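Local coordinates for protein putative L-alanine-DL-glutamate epimerase (Burkholderia xenovorans, PDB 3GO2) that belongs to the mandelate racemase/muconate lactonizing enzyme family, binds magnesium and probably acts as a racemase or epimerase, its true substrate being uncertain, at residues L103-C107 against Y108-G112; A306-A310 against H311-V315. All coordinates share one frame; numbering follows the deposited sequence.

In the fold
Two local turns illustrate how a helix is brought to an end and the chain sent on. Coming from the N terminus, the chain runs through the three-stranded antiparallel sheet and helix 82-103, and contact 1 closes a tight turn in the loop that leads from this helix to strand 118-123. Contact 2 comes some two hundred residues later, in the barrel-like domain, where helix 298-310 gives way to strand 314-317. The two follow in series, neither nested nor crossed. Their nearest atoms lie about 10 Å apart and do not touch, yet L111 of contact 1 packs on helix 298-310, which ends in contact 2, and both contacts reach the second subunit.

Contact 1: residues L103-C107 against Y108-G112; sequences LNVPC and YELLG
P106 lies over one face of the Y108 ring in a CH-pi contact beside the turn. CB of P106 stands 3.9 Å from the centroid of the Y108 ring, 18° off the ring normal and displaced toward the rim, while CG of P106 reaches out to CZ and OH. Y108 can meet the proline because its CG sits between its own backbone N and carbonyl carbon (chi1 62°), which folds the ring back toward the preceding residues. V105 and E109 meet differently, crossing at about a right angle: CB of V105 packs 3.6 Å from CB of E109, and, in the glutamate conformer described, the methyls of V105 lie against the aliphatic start of a chain bent at chi2 (61°). A looser apolar touch joins L103 CD1 to L110 CD2 at 4.2 Å. The backbone draws the same residues together in two successive i to i+3 bonds, E109 N to P106 O at 3.0 Å and L110 N to C107 O at 2.9 Å, which wind 106-110 into a short helical turn. CG of L111 also packs on the carbonyl oxygen of C107, 3.5 Å away. In that same conformer, OE1 of E109 forms a salt bridge with NZ of K99 of the second subunit. N104 ends helix 82-103 in a Schellman motif; beyond it the turn lies with V105, C107 and L110 against A100 of that helix, C107 on N331 of helix 323-335, and L111 on helix 298-310.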
# COMPACT_ATOMS: atom_id res chain seq x y z
N LEU A 103 35.06 32.22 14.79
CA LEU A 103 34.06 33.31 14.82
C LEU A 103 33.70 33.82 16.22
O LEU A 103 32.88 34.75 16.37
CB LEU A 103 32.79 32.87 14.07
CG LEU A 103 32.96 32.50 12.61
CD1 LEU A 103 31.65 31.91 12.05
CD2 LEU A 103 33.42 33.75 11.80
N ASN A 104 34.35 33.24 17.24
CA ASN A 104 34.21 33.65 18.64
C ASN A 104 32.80 33.50 19.17
O ASN A 104 32.25 34.40 19.83
CB ASN A 104 34.69 35.09 18.83
CG ASN A 104 35.02 35.40 20.27
OD1 ASN A 104 35.59 34.57 20.99
ND2 ASN A 104 34.68 36.62 20.70
N VAL A 105 32.19 32.36 18.85
CA VAL A 105 30.84 32.08 19.29
C VAL A 105 30.74 30.65 19.82
O VAL A 105 31.49 29.77 19.40
CB VAL A 105 29.82 32.25 18.14
CG1 VAL A 105 29.79 33.69 17.67
CG2 VAL A 105 30.12 31.32 16.96
N PRO A 106 29.75 30.39 20.69
CA PRO A 106 29.46 29.00 21.06
C PRO A 106 28.95 28.25 19.85
O PRO A 106 28.37 28.84 18.96
CB PRO A 106 28.33 29.11 22.08
CG PRO A 106 28.22 30.56 22.40
CD PRO A 106 28.81 31.34 21.32
N CYS A 107 29.09 26.94 19.84
CA CYS A 107 28.68 26.19 18.65
C CYS A 107 27.19 26.33 18.31
O CYS A 107 26.84 26.32 17.13
CB CYS A 107 29.06 24.73 18.76
SG CYS A 107 30.80 24.45 18.28
N TYR A 108 26.31 26.48 19.31
CA TYR A 108 24.89 26.67 18.97
C TYR A 108 24.61 27.89 18.09
O TYR A 108 23.59 27.95 17.42
CB TYR A 108 24.01 26.67 20.22
CG TYR A 108 24.27 27.78 21.23
CD1 TYR A 108 23.97 29.10 20.96
CD2 TYR A 108 24.76 27.48 22.50
CE1 TYR A 108 24.20 30.09 21.91
CE2 TYR A 108 24.98 28.45 23.45
CZ TYR A 108 24.69 29.75 23.16
OH TYR A 108 24.92 30.71 24.13
N GLU A 109 25.52 28.87 18.07
CA GLU A 109 25.40 30.04 17.20
C GLU A 109 25.54 29.66 15.72
O GLU A 109 25.13 30.41 14.85
CB GLU A 109 26.46 31.08 17.57
CG GLU A 109 26.04 32.52 17.32
CD GLU A 109 24.82 32.88 18.14
OE1 GLU A 109 23.70 32.46 17.74
OE2 GLU A 109 24.98 33.55 19.19
N LEU A 110 26.14 28.50 15.43
CA LEU A 110 26.25 28.01 14.07
C LEU A 110 25.02 27.19 13.69
O LEU A 110 24.80 26.90 12.51
CB LEU A 110 27.47 27.12 13.90
CG LEU A 110 28.82 27.72 14.22
CD1 LEU A 110 29.88 26.68 13.92
CD2 LEU A 110 29.05 28.99 13.45
N LEU A 111 24.23 26.82 14.68
CA LEU A 111 23.15 25.85 14.50
C LEU A 111 21.74 26.45 14.47
O LEU A 111 20.74 25.73 14.58
CB LEU A 111 23.23 24.80 15.61
CG LEU A 111 24.55 24.05 15.84
CD1 LEU A 111 24.50 23.11 17.05
CD2 LEU A 111 25.00 23.30 14.60
N GLY A 112 21.66 27.76 14.28
CA GLY A 112 20.37 28.45 14.25
C GLY A 112 20.18 29.35 15.44
O GLY A 112 19.16 30.03 15.56

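Contact 2: residues A306-A310 against H311-V315; sequences AFADA and HDINV
F307 and H311, one turn apart, form an offset edge-to-face aromatic pair in which the histidine turns its edge to the face of the phenylalanine. The centroids of the F307 and H311 rings are 5.0 Å apart and the planes stand at 82°, with NE2 of H311 3.6 Å from CE1 of F307. With CG of H311 anti to its carbonyl carbon (chi1 -77°), the imidazole swings to the flank of the helix where F307 lies, and its CD2 comes 3.4 Å from the carbonyl oxygen of F307, which lies at the ring edge, in its plane. Backbone hydrogen bonds make the end of the helix a Schellman motif. I313 N reaches back to A308 O at 3.0 Å in a nearly straight bond (167°), and D312 N bonds to D309 O at the same length of 3.0 Å. D312, with positive phi, is the C' residue that reverses the chain; H311 N adds weak bonds to the carbonyls of F307 and A308. Apolar contact is carried by A308, whose CB packs 3.6 Å from CG1 of V315 and also touches CB of I313. Water links the polar groups at the helix end: one molecule bridges OD1 of D309 and OD1 of D312, and a second donates to O of A310 and, weakly, to OD2 of D312. OD1 of D312 also forms a salt bridge with R275 of the second subunit. Helix 298-310 thus turns into strand 314-317, an alpha-to-beta passage of the barrel: F281 of helix 273-282 meets the ring of F307 and stands edge-to-face with H311, while I313 and V315 pack on strand 288-291.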
# COMPACT_ATOMS: atom_id res chain seq x y z
N ALA A 306 15.32 18.07 11.83
CA ALA A 306 14.33 18.72 10.97
C ALA A 306 13.38 17.72 10.32
O ALA A 306 12.18 18.00 10.18
CB ALA A 306 15.01 19.58 9.89
N PHE A 307 13.94 16.59 9.90
CA PHE A 307 13.17 15.52 9.28
C PHE A 307 12.17 14.94 10.29
O PHE A 307 10.97 14.79 9.97
CB PHE A 307 14.14 14.45 8.75
CG PHE A 307 13.46 13.24 8.19
CD1 PHE A 307 12.55 13.34 7.14
CD2 PHE A 307 13.81 11.98 8.63
CE1 PHE A 307 12.00 12.20 6.61
CE2 PHE A 307 13.26 10.86 8.10
CZ PHE A 307 12.33 10.97 7.11
N ALA A 308 12.63 14.69 11.52
CA ALA A 308 11.77 14.22 12.58
C ALA A 308 10.67 15.24 12.88
O ALA A 308 9.51 14.87 13.09
CB ALA A 308 12.60 13.94 13.87
N ASP A 309 11.04 16.52 12.87
CA ASP A 309 10.09 17.58 13.17
C ASP A 309 8.90 17.55 12.21
O ASP A 309 7.75 17.77 12.64
CB ASP A 309 10.81 18.92 13.08
CG ASP A 309 9.97 20.05 13.57
OD1 ASP A 309 9.44 19.91 14.70
OD2 ASP A 309 9.85 21.05 12.83
N ALA A 310 9.14 17.25 10.94
CA ALA A 310 8.06 17.22 9.94
C ALA A 310 7.11 16.06 10.15
O ALA A 310 5.94 16.15 9.74
CB ALA A 310 8.66 17.20 8.50
N HIS A 311 7.60 15.01 10.83
CA HIS A 311 6.82 13.85 11.25
C HIS A 311 6.23 14.02 12.66
O HIS A 311 5.66 13.09 13.21
CB HIS A 311 7.70 12.59 11.24
CG HIS A 311 7.96 12.02 9.87
ND1 HIS A 311 7.12 11.07 9.30
CD2 HIS A 311 8.96 12.21 8.99
CE1 HIS A 311 7.61 10.72 8.12
NE2 HIS A 311 8.72 11.39 7.91
N ASP A 312 6.39 15.20 13.25
CA ASP A 312 5.99 15.50 14.64
C ASP A 312 6.55 14.47 15.61
O ASP A 312 5.86 14.00 16.51
CB ASP A 312 4.46 15.63 14.78
CG ASP A 312 3.91 16.93 14.21
OD1 ASP A 312 4.62 17.97 14.20
OD2 ASP A 312 2.75 16.91 13.77
N ILE A 313 7.85 14.15 15.44
CA ILE A 313 8.59 13.31 16.34
C ILE A 313 9.66 14.15 17.02
O ILE A 313 10.40 14.86 16.35
CB ILE A 313 9.28 12.16 15.54
CG1 ILE A 313 8.23 11.25 14.90
CG2 ILE A 313 10.25 11.37 16.42
CD1 ILE A 313 8.81 10.24 13.91
N ASN A 314 9.72 14.09 18.35
CA ASN A 314 10.77 14.76 19.09
C ASN A 314 11.97 13.84 19.22
O ASN A 314 11.86 12.60 19.16
CB ASN A 314 10.25 15.18 20.48
CG ASN A 314 9.30 16.36 20.40
OD1 ASN A 314 9.13 16.95 19.34
ND2 ASN A 314 8.67 16.70 21.53
N VAL A 315 13.14 14.47 19.38
CA VAL A 315 14.42 13.74 19.35
C VAL A 315 15.15 13.87 20.67
O VAL A 315 14.92 14.83 21.42
CB VAL A 315 15.33 14.23 18.20
CG1 VAL A 315 14.63 14.08 16.87
CG2 VAL A 315 15.74 15.70 18.41
O HOH W 1 6.90 18.73 15.18
O HOH W 2 3.29 17.45 11.01